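Local coordinates for DUF1254 domain-containing protein (Vibrio parahaemolyticus, PDB 3U07) that is of unknown function and combines a DUF1254 and a DUF1214 region, two related sequence families, in a probably exported single-chain protein, at residues A[83-88]-A[181-186]; A[100-105]-A[130-135]; A[108-113]-A[123-128]. The protein carries 2 engineered substitutions. All blocks are in the same frame, centred on the assembly; numbering follows the deposited sequence.

Contact 1 of 3, residues A[83-88]-A[181-186]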
loop_
_atom_site.group_PDB
_atom_site.type_symbol
_atom_site.label_atom_id
_atom_site.label_comp_id
_atom_site.label_asym_id
_atom_site.label_seq_id
_atom_site.Cartn_x
_atom_site.Cartn_y
_atom_site.Cartn_z
ATOM N N LEU A 83 -5.483 12.907 -1.104
ATOM C CA LEU A 83 -6.822 12.513 -1.546
ATOM C C LEU A 83 -6.535 11.214 -2.308
ATOM O O LEU A 83 -5.393 10.980 -2.707
ATOM C CB LEU A 83 -7.409 13.552 -2.502
ATOM C CG LEU A 83 -7.501 14.996 -2.009
ATOM C CD1 LEU A 83 -7.941 15.881 -3.163
ATOM C CD2 LEU A 83 -8.470 15.098 -0.842
ATOM N N HIS A 84 -7.537 10.375 -2.535
ATOM C CA HIS A 84 -7.261 9.122 -3.223
ATOM C C HIS A 84 -8.255 8.690 -4.288
ATOM O O HIS A 84 -9.422 9.083 -4.281
ATOM C CB HIS A 84 -7.141 7.977 -2.207
ATOM C CG HIS A 84 -8.462 7.411 -1.782
ATOM N ND1 HIS A 84 -9.216 7.954 -0.764
ATOM C CD2 HIS A 84 -9.195 6.388 -2.287
ATOM C CE1 HIS A 84 -10.356 7.292 -0.660
ATOM N NE2 HIS A 84 -10.369 6.338 -1.574
ATOM N N LEU A 85 -7.754 7.867 -5.202
ATOM C CA LEU A 85 -8.543 7.277 -6.271
ATOM C C LEU A 85 -8.207 5.786 -6.210
ATOM O O LEU A 85 -7.036 5.413 -6.103
ATOM C CB LEU A 85 -8.151 7.842 -7.638
ATOM C CG LEU A 85 -8.769 9.169 -8.075
ATOM C CD1 LEU A 85 -8.362 9.449 -9.514
ATOM C CD2 LEU A 85 -10.289 9.107 -7.962
HETATM N N MSE A 86 -9.227 4.937 -6.253
HETATM C CA MSE A 86 -9.011 3.498 -6.187
HETATM C C MSE A 86 -9.794 2.752 -7.246
HETATM O O MSE A 86 -10.819 3.226 -7.735
HETATM C CB MSE A 86 -9.421 2.948 -4.820
HETATM C CG MSE A 86 -8.609 3.458 -3.647
HETATM SE SE MSE A 86 -9.352 2.806 -1.990
HETATM C CE MSE A 86 -11.189 3.294 -2.302
ATOM N N GLY A 87 -9.302 1.570 -7.586
ATOM C CA GLY A 87 -9.974 0.755 -8.569
ATOM C C GLY A 87 -9.217 -0.530 -8.796
ATOM O O GLY A 87 -8.181 -0.779 -8.177
ATOM N N TRP A 88 -9.754 -1.354 -9.686
ATOM C CA TRP A 88 -9.139 -2.616 -10.044
ATOM C C TRP A 88 -9.087 -2.690 -11.559
ATOM O O TRP A 88 -10.095 -2.493 -12.234
ATOM C CB TRP A 88 -9.956 -3.790 -9.509
ATOM C CG TRP A 88 -9.926 -3.924 -8.024
ATOM C CD1 TRP A 88 -10.773 -3.340 -7.127
ATOM C CD2 TRP A 88 -8.989 -4.688 -7.258
ATOM N NE1 TRP A 88 -10.421 -3.697 -5.844
ATOM C CE2 TRP A 88 -9.327 -4.521 -5.897
ATOM C CE3 TRP A 88 -7.893 -5.496 -7.591
ATOM C CZ2 TRP A 88 -8.611 -5.139 -4.866
ATOM C CZ3 TRP A 88 -7.181 -6.113 -6.564
ATOM C CH2 TRP A 88 -7.544 -5.926 -5.218
ATOM N N ASN A 181 -9.593 19.089 -9.198
ATOM C CA ASN A 181 -9.771 19.395 -10.611
ATOM C C ASN A 181 -8.812 18.542 -11.427
ATOM O O ASN A 181 -9.071 18.244 -12.592
ATOM C CB ASN A 181 -9.509 20.874 -10.897
ATOM C CG ASN A 181 -10.768 21.707 -10.807
ATOM O OD1 ASN A 181 -11.842 21.272 -11.225
ATOM N ND2 ASN A 181 -10.643 22.917 -10.276
ATOM N N TYR A 182 -7.700 18.153 -10.810
ATOM C CA TYR A 182 -6.725 17.316 -11.488
ATOM C C TYR A 182 -7.151 15.845 -11.467
ATOM O O TYR A 182 -7.132 15.175 -12.503
ATOM C CB TYR A 182 -5.345 17.481 -10.844
ATOM C CG TYR A 182 -4.590 18.696 -11.334
ATOM C CD1 TYR A 182 -4.266 18.839 -12.682
ATOM C CD2 TYR A 182 -4.190 19.702 -10.453
ATOM C CE1 TYR A 182 -3.562 19.951 -13.143
ATOM C CE2 TYR A 182 -3.484 20.817 -10.905
ATOM C CZ TYR A 182 -3.176 20.935 -12.250
ATOM O OH TYR A 182 -2.486 22.039 -12.702
HETATM N N MSE A 183 -7.559 15.353 -10.298
HETATM C CA MSE A 183 -7.974 13.957 -10.171
HETATM C C MSE A 183 -9.116 13.621 -11.117
HETATM O O MSE A 183 -9.229 12.491 -11.588
HETATM C CB MSE A 183 -8.414 13.641 -8.739
HETATM C CG MSE A 183 -7.813 14.536 -7.675
HETATM SE SE MSE A 183 -7.608 13.660 -5.975
HETATM C CE MSE A 183 -8.703 12.097 -6.278
ATOM N N ASP A 184 -9.969 14.602 -11.387
ATOM C CA ASP A 184 -11.108 14.394 -12.268
ATOM C C ASP A 184 -10.650 14.065 -13.676
ATOM O O ASP A 184 -11.395 13.470 -14.458
ATOM C CB ASP A 184 -11.993 15.644 -12.286
ATOM C CG ASP A 184 -12.871 15.755 -11.055
ATOM O OD1 ASP A 184 -12.381 15.477 -9.941
ATOM O OD2 ASP A 184 -14.053 16.126 -11.198
ATOM N N GLN A 185 -9.417 14.450 -13.992
ATOM C CA GLN A 185 -8.863 14.204 -15.313
ATOM C C GLN A 185 -8.216 12.829 -15.450
ATOM O O GLN A 185 -7.912 12.391 -16.559
ATOM C CB GLN A 185 -7.880 15.316 -15.676
ATOM C CG GLN A 185 -8.568 16.669 -15.809
ATOM C CD GLN A 185 -7.625 17.764 -16.243
ATOM O OE1 GLN A 185 -7.058 18.479 -15.417
ATOM N NE2 GLN A 185 -7.437 17.892 -17.550
ATOM N N TRP A 186 -7.995 12.151 -14.325
ATOM C CA TRP A 186 -7.435 10.803 -14.369
ATOM C C TRP A 186 -8.505 9.960 -15.066
ATOM O O TRP A 186 -9.702 10.198 -14.899
ATOM C CB TRP A 186 -7.187 10.277 -12.954
ATOM C CG TRP A 186 -5.995 10.883 -12.280
ATOM C CD1 TRP A 186 -5.650 12.206 -12.252
ATOM C CD2 TRP A 186 -5.007 10.195 -11.502
ATOM N NE1 TRP A 186 -4.510 12.383 -11.500
ATOM C CE2 TRP A 186 -4.099 11.166 -11.023
ATOM C CE3 TRP A 186 -4.807 8.853 -11.152
ATOM C CZ2 TRP A 186 -3.001 10.837 -10.225
ATOM C CZ3 TRP A 186 -3.713 8.525 -10.356
ATOM C CH2 TRP A 186 -2.828 9.516 -9.897
#
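The selenium-containing side chain of Met-183, a selenomethionine, lies against two leucines of strand 82-90. Its SE atom sits 3.5 Å from CB of Leu-83 and 3.6 Å from CD1 of the same residue, the two side chains crossing at about a right angle. A strained, nearly eclipsed bend at chi3 (-14°) swings CE along the strand from Leu-83 to Leu-85, bringing it to 3.4 Å from CG of Leu-85, tighter than ordinary carbon contact; CE also lies near the carbonyl O of His-84. Leu-85 and Met-183 run past each other in opposite directions, and the CD1 branch of Leu-85 reaches beyond to CB of Trp-186 at 3.7 Å, approaching the indole obliquely. Met-183 and Trp-186 are buried and also rest on Ile-168 of the neighbouring strand 161-169. The other side is looser: Leu-83 is partly exposed, and His-84, an exposed residue, turns its CB away from the helix end. A type I turn from Met-183 to Trp-186, closed by Trp-186 N to Met-183 O at 3.0 Å, places both hydrophobic residues on the strand. The arrangement is that of a helix end and the turn after it packing on an outermost strand, 82-90, of a four-stranded antiparallel sheet.

Contact 2 of 3, residues A[100-105]-A[130-135]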
loop_
_atom_site.group_PDB
_atom_site.type_symbol
_atom_site.label_atom_id
_atom_site.label_comp_id
_atom_site.label_asym_id
_atom_site.label_seq_id
_atom_site.Cartn_x
_atom_site.Cartn_y
_atom_site.Cartn_z
ATOM N N VAL A 100 -3.062 10.064 -16.837
ATOM C CA VAL A 100 -2.718 10.973 -15.755
ATOM C C VAL A 100 -2.266 12.290 -16.381
ATOM O O VAL A 100 -1.321 12.318 -17.173
ATOM C CB VAL A 100 -1.577 10.392 -14.884
ATOM C CG1 VAL A 100 -1.126 11.418 -13.858
ATOM C CG2 VAL A 100 -2.064 9.133 -14.175
ATOM N N PRO A 101 -2.946 13.397 -16.041
ATOM C CA PRO A 101 -2.635 14.735 -16.559
ATOM C C PRO A 101 -1.362 15.309 -15.955
ATOM O O PRO A 101 -0.961 14.907 -14.865
ATOM C CB PRO A 101 -3.847 15.554 -16.131
ATOM C CG PRO A 101 -4.187 14.942 -14.792
ATOM C CD PRO A 101 -4.086 13.453 -15.104
ATOM N N ASP A 102 -0.716 16.232 -16.664
ATOM C CA ASP A 102 0.461 16.878 -16.101
ATOM C C ASP A 102 -0.100 17.618 -14.878
ATOM O O ASP A 102 -1.185 18.211 -14.940
ATOM C CB ASP A 102 1.082 17.870 -17.094
ATOM C CG ASP A 102 1.836 17.174 -18.230
ATOM O OD1 ASP A 102 2.047 15.945 -18.147
ATOM O OD2 ASP A 102 2.224 17.858 -19.202
HETATM N N MSE A 103 0.621 17.563 -13.764
HETATM C CA MSE A 103 0.171 18.198 -12.527
HETATM C C MSE A 103 0.882 19.524 -12.313
HETATM O O MSE A 103 1.832 19.848 -13.028
HETATM C CB MSE A 103 0.448 17.270 -11.341
HETATM C CG MSE A 103 -0.755 16.964 -10.448
HETATM SE SE MSE A 103 -1.908 15.579 -11.163
HETATM C CE MSE A 103 -0.575 14.228 -11.467
ATOM N N ASP A 104 0.425 20.287 -11.323
ATOM C CA ASP A 104 1.036 21.578 -11.030
ATOM C C ASP A 104 2.302 21.424 -10.206
ATOM O O ASP A 104 2.406 20.533 -9.361
ATOM C CB ASP A 104 0.027 22.509 -10.340
ATOM C CG ASP A 104 -0.628 21.888 -9.111
ATOM O OD1 ASP A 104 -0.701 20.643 -9.003
ATOM O OD2 ASP A 104 -1.096 22.668 -8.254
ATOM N N GLU A 105 3.275 22.287 -10.475
ATOM C CA GLU A 105 4.557 22.239 -9.785
ATOM C C GLU A 105 4.448 22.140 -8.271
ATOM O O GLU A 105 3.678 22.869 -7.641
ATOM C CB GLU A 105 5.402 23.463 -10.145
ATOM C CG GLU A 105 6.792 23.426 -9.538
ATOM C CD GLU A 105 7.655 24.584 -9.985
ATOM O OE1 GLU A 105 7.810 25.552 -9.210
ATOM O OE2 GLU A 105 8.172 24.522 -11.121
ATOM N N GLY A 130 8.197 14.445 -11.394
ATOM C CA GLY A 130 7.862 15.845 -11.207
ATOM C C GLY A 130 6.406 16.032 -11.602
ATOM O O GLY A 130 5.540 15.247 -11.221
ATOM N N THR A 131 6.136 17.061 -12.395
ATOM C CA THR A 131 4.781 17.361 -12.841
ATOM C C THR A 131 4.293 16.492 -14.005
ATOM O O THR A 131 3.102 16.493 -14.327
ATOM C CB THR A 131 4.680 18.818 -13.320
ATOM O OG1 THR A 131 5.601 19.023 -14.401
ATOM C CG2 THR A 131 5.005 19.787 -12.189
ATOM N N LYS A 132 5.208 15.759 -14.626
ATOM C CA LYS A 132 4.884 14.951 -15.801
ATOM C C LYS A 132 4.026 13.707 -15.595
ATOM O O LYS A 132 4.466 12.724 -14.997
ATOM C CB LYS A 132 6.182 14.566 -16.528
ATOM C CG LYS A 132 5.994 14.278 -18.011
ATOM C CD LYS A 132 5.539 15.548 -18.706
ATOM C CE LYS A 132 4.913 15.285 -20.063
ATOM N NZ LYS A 132 4.177 16.494 -20.552
ATOM N N GLY A 133 2.798 13.772 -16.101
ATOM C CA GLY A 133 1.888 12.648 -16.014
ATOM C C GLY A 133 2.074 11.860 -17.298
ATOM O O GLY A 133 3.204 11.751 -17.788
ATOM N N GLY A 134 0.993 11.310 -17.850
ATOM C CA GLY A 134 1.125 10.559 -19.089
ATOM C C GLY A 134 0.085 9.481 -19.310
ATOM O O GLY A 134 -0.878 9.358 -18.552
ATOM N N GLN A 135 0.277 8.708 -20.377
ATOM C CA GLN A 135 -0.622 7.613 -20.720
ATOM C C GLN A 135 0.128 6.344 -20.332
ATOM O O GLN A 135 1.103 5.974 -20.976
ATOM C CB GLN A 135 -0.916 7.617 -22.223
ATOM C CG GLN A 135 -1.580 8.888 -22.746
ATOM C CD GLN A 135 -2.923 9.173 -22.095
ATOM O OE1 GLN A 135 -3.543 8.291 -21.502
ATOM N NE2 GLN A 135 -3.387 10.407 -22.224
#
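The carbonyl O of Val-100 is approached by two neighbouring residues of the opposite segment: it accepts the N-H of Gly-134 at 2.6 Å, the donor tilted 18° from the carbonyl plane, and it receives a CA-H...O contact from CA of Gly-133 at 3.4 Å. Gly-133, without a side chain, lets the backbones come this close. The carboxylate of Asp-102 is held from two directions. Its OD2 forms a salt bridge with NZ of Lys-132 at 2.7 Å, met on the syn side, while OD1 accepts the backbone N-H of Gly-133 at 3.1 Å on its anti side, 23° out of the carboxylate plane. Together the two bonds should fix the rotation of the group about chi2. Lys-132 is exposed and its CB points away from the opposite segment, yet the chain bends at chi2 (64°) and returns alongside the aspartate, both side chains pointing the same way. Next to this pair, Met-103 N donates to Thr-131 O at 2.8 Å, in the carbonyl plane and on a lone pair. These loop bonds prolong an antiparallel pairing of strands 96-100 and 134-140 in a mixed sheet, where Val-100 and Gly-134 form a hydrogen-bonded pair completed by Val-100 N to Gly-134 O at 2.9 Å. Farther along, Thr-131 sets its methyl CG2 3.5 Å from CA of Glu-105. The carboxylate of Asp-104 turns instead to Arg-107, with which it makes a salt bridge. On the buried side, Val-100 and Met-103 both pack against Trp-109 and Trp-186.

Contact 3 of 3, residues A[108-113]-A[123-128]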
loop_
_atom_site.group_PDB
_atom_site.type_symbol
_atom_site.label_atom_id
_atom_site.label_comp_id
_atom_site.label_asym_id
_atom_site.label_seq_id
_atom_site.Cartn_x
_atom_site.Cartn_y
_atom_site.Cartn_z
ATOM N N TYR A 108 2.575 16.735 -4.735
ATOM C CA TYR A 108 2.932 15.321 -4.687
ATOM C C TYR A 108 1.770 14.502 -5.241
ATOM O O TYR A 108 0.604 14.810 -4.988
ATOM C CB TYR A 108 3.194 14.858 -3.249
ATOM C CG TYR A 108 3.468 13.368 -3.136
ATOM C CD1 TYR A 108 4.751 12.858 -3.330
ATOM C CD2 TYR A 108 2.437 12.464 -2.887
ATOM C CE1 TYR A 108 5.000 11.486 -3.284
ATOM C CE2 TYR A 108 2.677 11.084 -2.840
ATOM C CZ TYR A 108 3.959 10.606 -3.041
ATOM O OH TYR A 108 4.212 9.248 -3.010
ATOM N N TRP A 109 2.098 13.469 -6.009
ATOM C CA TRP A 109 1.091 12.570 -6.568
ATOM C C TRP A 109 1.761 11.251 -6.875
ATOM O O TRP A 109 2.977 11.191 -7.072
ATOM C CB TRP A 109 0.474 13.126 -7.852
ATOM C CG TRP A 109 1.453 13.306 -8.979
ATOM C CD1 TRP A 109 2.224 14.405 -9.230
ATOM C CD2 TRP A 109 1.762 12.355 -10.005
ATOM N NE1 TRP A 109 2.990 14.201 -10.352
ATOM C CE2 TRP A 109 2.726 12.953 -10.849
ATOM C CE3 TRP A 109 1.314 11.060 -10.295
ATOM C CZ2 TRP A 109 3.253 12.293 -11.965
ATOM C CZ3 TRP A 109 1.838 10.405 -11.404
ATOM C CH2 TRP A 109 2.796 11.024 -12.227
ATOM N N ILE A 110 0.970 10.188 -6.904
ATOM C CA ILE A 110 1.517 8.876 -7.199
ATOM C C ILE A 110 0.445 7.930 -7.723
ATOM O O ILE A 110 -0.694 7.942 -7.248
ATOM C CB ILE A 110 2.177 8.254 -5.938
ATOM C CG1 ILE A 110 2.822 6.913 -6.289
ATOM C CG2 ILE A 110 1.140 8.092 -4.826
ATOM C CD1 ILE A 110 3.792 6.424 -5.246
ATOM N N LEU A 111 0.804 7.157 -8.745
ATOM C CA LEU A 111 -0.088 6.145 -9.308
ATOM C C LEU A 111 0.605 4.854 -8.870
ATOM O O LEU A 111 1.728 4.569 -9.282
ATOM C CB LEU A 111 -0.150 6.236 -10.833
ATOM C CG LEU A 111 -0.826 5.072 -11.573
ATOM C CD1 LEU A 111 -2.239 4.854 -11.046
ATOM C CD2 LEU A 111 -0.849 5.377 -13.064
ATOM N N HIS A 112 -0.062 4.085 -8.020
ATOM C CA HIS A 112 0.518 2.861 -7.482
ATOM C C HIS A 112 -0.318 1.629 -7.821
ATOM O O HIS A 112 -1.504 1.577 -7.508
ATOM C CB HIS A 112 0.639 3.026 -5.964
ATOM C CG HIS A 112 1.139 1.812 -5.250
ATOM N ND1 HIS A 112 0.719 1.479 -3.978
ATOM C CD2 HIS A 112 2.033 0.863 -5.610
ATOM C CE1 HIS A 112 1.330 0.376 -3.590
ATOM N NE2 HIS A 112 2.134 -0.019 -4.563
ATOM N N THR A 113 0.302 0.638 -8.458
ATOM C CA THR A 113 -0.407 -0.584 -8.816
ATOM C C THR A 113 0.325 -1.797 -8.280
ATOM O O THR A 113 1.552 -1.810 -8.210
ATOM C CB THR A 113 -0.559 -0.744 -10.360
ATOM O OG1 THR A 113 0.732 -0.681 -10.980
ATOM C CG2 THR A 113 -1.451 0.355 -10.939
ATOM N N ALA A 123 4.855 2.406 -9.918
ATOM C CA ALA A 123 4.799 3.502 -8.962
ATOM C C ALA A 123 5.245 4.757 -9.699
ATOM O O ALA A 123 6.395 5.176 -9.584
ATOM C CB ALA A 123 5.726 3.229 -7.777
ATOM N N PHE A 124 4.341 5.329 -10.487
ATOM C CA PHE A 124 4.643 6.547 -11.227
ATOM C C PHE A 124 4.290 7.693 -10.296
ATOM O O PHE A 124 3.205 7.711 -9.715
ATOM C CB PHE A 124 3.793 6.633 -12.498
ATOM C CG PHE A 124 4.056 5.526 -13.477
ATOM C CD1 PHE A 124 5.288 5.430 -14.124
ATOM C CD2 PHE A 124 3.078 4.565 -13.740
ATOM C CE1 PHE A 124 5.544 4.391 -15.019
ATOM C CE2 PHE A 124 3.323 3.524 -14.634
ATOM C CZ PHE A 124 4.559 3.433 -15.277
ATOM N N SER A 125 5.198 8.649 -10.139
ATOM C CA SER A 125 4.907 9.760 -9.245
ATOM C C SER A 125 5.816 10.965 -9.401
ATOM O O SER A 125 6.839 10.925 -10.097
ATOM C CB SER A 125 4.970 9.291 -7.789
ATOM O OG SER A 125 6.261 9.493 -7.251
ATOM N N SER A 126 5.408 12.039 -8.733
ATOM C CA SER A 126 6.125 13.303 -8.715
ATOM C C SER A 126 7.562 13.107 -8.234
ATOM O O SER A 126 8.472 13.817 -8.656
ATOM C CB SER A 126 5.405 14.273 -7.777
ATOM O OG SER A 126 5.213 13.682 -6.498
ATOM N N ARG A 127 7.759 12.141 -7.343
ATOM C CA ARG A 127 9.084 11.867 -6.800
ATOM C C ARG A 127 10.095 11.609 -7.909
ATOM O O ARG A 127 11.251 12.014 -7.817
ATOM C CB ARG A 127 9.038 10.646 -5.875
ATOM C CG ARG A 127 10.358 10.351 -5.183
ATOM C CD ARG A 127 10.273 9.097 -4.316
ATOM N NE ARG A 127 10.347 7.866 -5.097
ATOM C CZ ARG A 127 11.481 7.321 -5.530
ATOM N NH1 ARG A 127 12.647 7.892 -5.256
ATOM N NH2 ARG A 127 11.447 6.201 -6.242
ATOM N N THR A 128 9.653 10.931 -8.963
ATOM C CA THR A 128 10.553 10.606 -10.055
ATOM C C THR A 128 10.173 11.208 -11.406
ATOM O O THR A 128 10.926 11.084 -12.367
ATOM C CB THR A 128 10.692 9.061 -10.202
ATOM O OG1 THR A 128 9.395 8.467 -10.334
ATOM C CG2 THR A 128 11.388 8.468 -8.983
#
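Strands 109-115 and 120-125 form a beta hairpin at one side of an antiparallel sheet, and this contact spans the hairpin's open end, where the second strand passes into helix 126-129. Leu-111 and Phe-124 are a hydrogen-bonded pair: Leu-111 N reaches Phe-124 O at 2.6 Å in a nearly straight bond (171°), and Phe-124 N returns to Leu-111 O at 3.0 Å. On the same face of the sheet CD2 of Leu-111 meets the edge of the Phe-124 ring, 4.1 Å from its CD2, and both side chains pack on Phe-136 of strand 134-140. Trp-109 has its CG between the backbone N and the carbonyl carbon (chi1 63°), which lays the indole over the partner strand. Ser-125 CA makes a CH-pi contact 3.8 Å from the centroid of the six-membered ring, only 9° off the normal, and the backbone N of Ser-126 lies over the same face. The indole NE1 is hydrogen-bonded to Gly-130 O, beyond the helix. Ser-126 OG accepts from Trp-109 N at 3.2 Å and lies 3.3 Å from CD1 of Tyr-108. Ile-110 and Ser-125 are a non-hydrogen-bonded pair with their side chains on one face of the sheet. Ser-125 OG takes the N-H of Arg-127 at 3.0 Å as the capping bond, while Arg-127 itself forms a salt bridge with Glu-313. The whole is an antiparallel beta hairpin whose second strand runs straight into a short helix N-capped by Ser-125.

Of the contacting segments 83-88, on strand 82-90, comes first, and its partner in contact 1 lies at the end of helix 173-183, so that contact closes the widest loop. Contact 2 is nested within it, joining the loop after strand 96-100 to the start of strand 134-140, and contact 3, the hairpin of 109-115 and 120-125, is nested inside contact 2 in turn; none of them cross. Contacts 1 and 3 reach the same antiparallel sheet, while contact 2 belongs to the mixed sheet, whose edge strand 187-190, next to 96-100, follows directly after contact 1. Trp-186 links all three, lying against Pro-101 and Leu-111. The two sheets of the DUF1254 region are thereby tied together.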